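Local coordinates for protein SUMO-1 cysteine protease S273R (African swine fever virus pig/Kenya/KEN-50/1950, PDB 6LJ9) that is a cysteine protease that probably matures the viral pp220 and pp62 polyproteins into core-shell proteins and blunts host innate immune signalling, at residues Q98-I102 with Q139-G143. Sequence-based numbering, arbitrary orientation.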
loop_
_atom_site.group_PDB
_atom_site.type_symbol
_atom_site.label_atom_id
_atom_site.label_comp_id
_atom_site.label_asym_id
_atom_site.label_seq_id
_atom_site.Cartn_x
_atom_site.Cartn_y
_atom_site.Cartn_z
ATOM N N GLN B 98 5.029 9.032 12.348
ATOM C CA GLN B 98 3.600 9.326 12.307
ATOM C C GLN B 98 3.176 9.867 10.947
ATOM O O GLN B 98 2.044 9.626 10.514
ATOM C CB GLN B 98 3.234 10.318 13.410
ATOM C CG GLN B 98 3.196 9.715 14.805
ATOM C CD GLN B 98 2.970 10.759 15.881
ATOM O OE1 GLN B 98 3.487 11.873 15.801
ATOM N NE2 GLN B 98 2.189 10.405 16.895
ATOM N N ARG B 99 4.061 10.595 10.259
ATOM C CA ARG B 99 3.722 11.112 8.937
ATOM C C ARG B 99 3.805 10.025 7.872
ATOM O O ARG B 99 3.011 10.019 6.924
ATOM C CB ARG B 99 4.638 12.281 8.575
ATOM C CG ARG B 99 4.251 13.598 9.229
ATOM C CD ARG B 99 5.323 14.659 9.032
ATOM N NE ARG B 99 4.854 15.980 9.440
ATOM C CZ ARG B 99 4.818 16.407 10.699
ATOM N NH1 ARG B 99 5.224 15.615 11.682
ATOM N NH2 ARG B 99 4.372 17.624 10.975
ATOM N N TRP B 100 4.761 9.102 8.004
ATOM C CA TRP B 100 4.867 8.010 7.043
ATOM C C TRP B 100 3.673 7.069 7.133
ATOM O O TRP B 100 3.298 6.447 6.131
ATOM C CB TRP B 100 6.168 7.239 7.261
ATOM C CG TRP B 100 7.396 8.018 6.902
ATOM C CD1 TRP B 100 7.446 9.249 6.315
ATOM C CD2 TRP B 100 8.755 7.616 7.108
ATOM N NE1 TRP B 100 8.752 9.639 6.143
ATOM C CE2 TRP B 100 9.575 8.653 6.622
ATOM C CE3 TRP B 100 9.358 6.480 7.657
ATOM C CZ2 TRP B 100 10.966 8.588 6.668
ATOM C CZ3 TRP B 100 10.738 6.418 7.703
ATOM C CH2 TRP B 100 11.527 7.465 7.211
ATOM N N ALA B 101 3.065 6.953 8.316
ATOM C CA ALA B 101 1.880 6.119 8.470
ATOM C C ALA B 101 0.681 6.675 7.713
ATOM O O ALA B 101 -0.263 5.927 7.437
ATOM C CB ALA B 101 1.539 5.961 9.951
ATOM N N ILE B 102 0.696 7.966 7.377
ATOM C CA ILE B 102 -0.354 8.532 6.535
ATOM C C ILE B 102 -0.237 7.992 5.116
ATOM O O ILE B 102 -1.222 7.539 4.520
ATOM C CB ILE B 102 -0.286 10.070 6.553
ATOM C CG1 ILE B 102 -0.189 10.594 7.986
ATOM C CG2 ILE B 102 -1.494 10.665 5.847
ATOM C CD1 ILE B 102 0.059 12.085 8.071
ATOM N N GLN B 139 -2.642 2.716 16.868
ATOM C CA GLN B 139 -1.520 3.526 16.429
ATOM C C GLN B 139 -1.997 4.962 16.263
ATOM O O GLN B 139 -3.198 5.243 16.242
ATOM C CB GLN B 139 -0.921 3.000 15.119
ATOM C CG GLN B 139 -1.812 3.173 13.905
ATOM C CD GLN B 139 -1.194 2.580 12.657
ATOM O OE1 GLN B 139 -1.691 1.594 12.116
ATOM N NE2 GLN B 139 -0.100 3.176 12.197
ATOM N N TYR B 140 -1.045 5.880 16.145
ATOM C CA TYR B 140 -1.354 7.306 16.113
ATOM C C TYR B 140 -0.878 7.887 14.788
ATOM O O TYR B 140 0.315 8.140 14.594
ATOM C CB TYR B 140 -0.741 8.012 17.317
ATOM C CG TYR B 140 -1.431 7.612 18.601
ATOM C CD1 TYR B 140 -1.012 6.500 19.321
ATOM C CD2 TYR B 140 -2.524 8.324 19.074
ATOM C CE1 TYR B 140 -1.650 6.122 20.487
ATOM C CE2 TYR B 140 -3.169 7.954 20.238
ATOM C CZ TYR B 140 -2.729 6.852 20.941
ATOM O OH TYR B 140 -3.371 6.482 22.101
ATOM N N VAL B 141 -1.832 8.083 13.880
ATOM C CA VAL B 141 -1.601 8.673 12.569
ATOM C C VAL B 141 -2.125 10.101 12.607
ATOM O O VAL B 141 -3.267 10.335 13.024
ATOM C CB VAL B 141 -2.289 7.853 11.464
ATOM C CG1 VAL B 141 -2.064 8.490 10.110
ATOM C CG2 VAL B 141 -1.778 6.420 11.478
ATOM N N GLU B 142 -1.296 11.045 12.169
ATOM C CA GLU B 142 -1.522 12.482 12.386
ATOM C C GLU B 142 -1.594 12.664 13.901
ATOM O O GLU B 142 -0.682 12.207 14.609
ATOM C CB GLU B 142 -2.740 12.966 11.602
ATOM C CG GLU B 142 -2.809 12.459 10.170
ATOM C CD GLU B 142 -3.850 13.186 9.340
ATOM O OE1 GLU B 142 -4.098 14.378 9.610
ATOM O OE2 GLU B 142 -4.422 12.562 8.419
ATOM N N GLY B 143 -2.630 13.298 14.440
ATOM C CA GLY B 143 -2.802 13.366 15.877
ATOM C C GLY B 143 -4.019 12.583 16.320
ATOM O O GLY B 143 -4.696 12.956 17.283
#
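The CA atoms of Q98 and V141 are the nearest pair across the contact, 5.2 Å apart, where the last turn or so of helix 90-103 runs across strand 139-141. The local axes pass 7.4 Å apart, with chain directions 79° apart. The strand is one arm of a two-stranded antiparallel hairpin with 144-146, and E142 and G143 make its turn, with backbone angles close to those of a type II' beta turn.

V141 presents both its methyls to the helix: CG1 meets I102 CG1 at 3.5 Å, and CG2 meets the methyl CB of A101 at 3.7 Å. With CG1 anti to the backbone N (chi1 179°), the valine straddles two successive helix residues. The end of I102 reaches on to the turn, its CD1 lying 3.6 Å from E142 CG; there the two side chains cross nearly at right angles, the aliphatic part of the poorly ordered glutamate doing the touching. One turn back toward the N-terminus of the helix, Q98 runs extended beside Y140, both side chains heading the same way. The glutamine's CG rests 3.3 Å from Y140 O, which accepts a hydrogen bond from N109 ND2, while its NE2 comes near the tyrosine CB, short of the ring. Q139 brings its NE2 to 3.9 Å from A101 CB, but bonds elsewhere, to N109 OD1 and F107 O. R148 donates to A101 O and, weakly, to Q139 OE1.

No hydrogen bond joins helix to strand directly, so the hairpin sits on the helix through van der Waals contact, aliphatic at A101, I102 and V141, and directional bonding is left to polar neighbours such as R148.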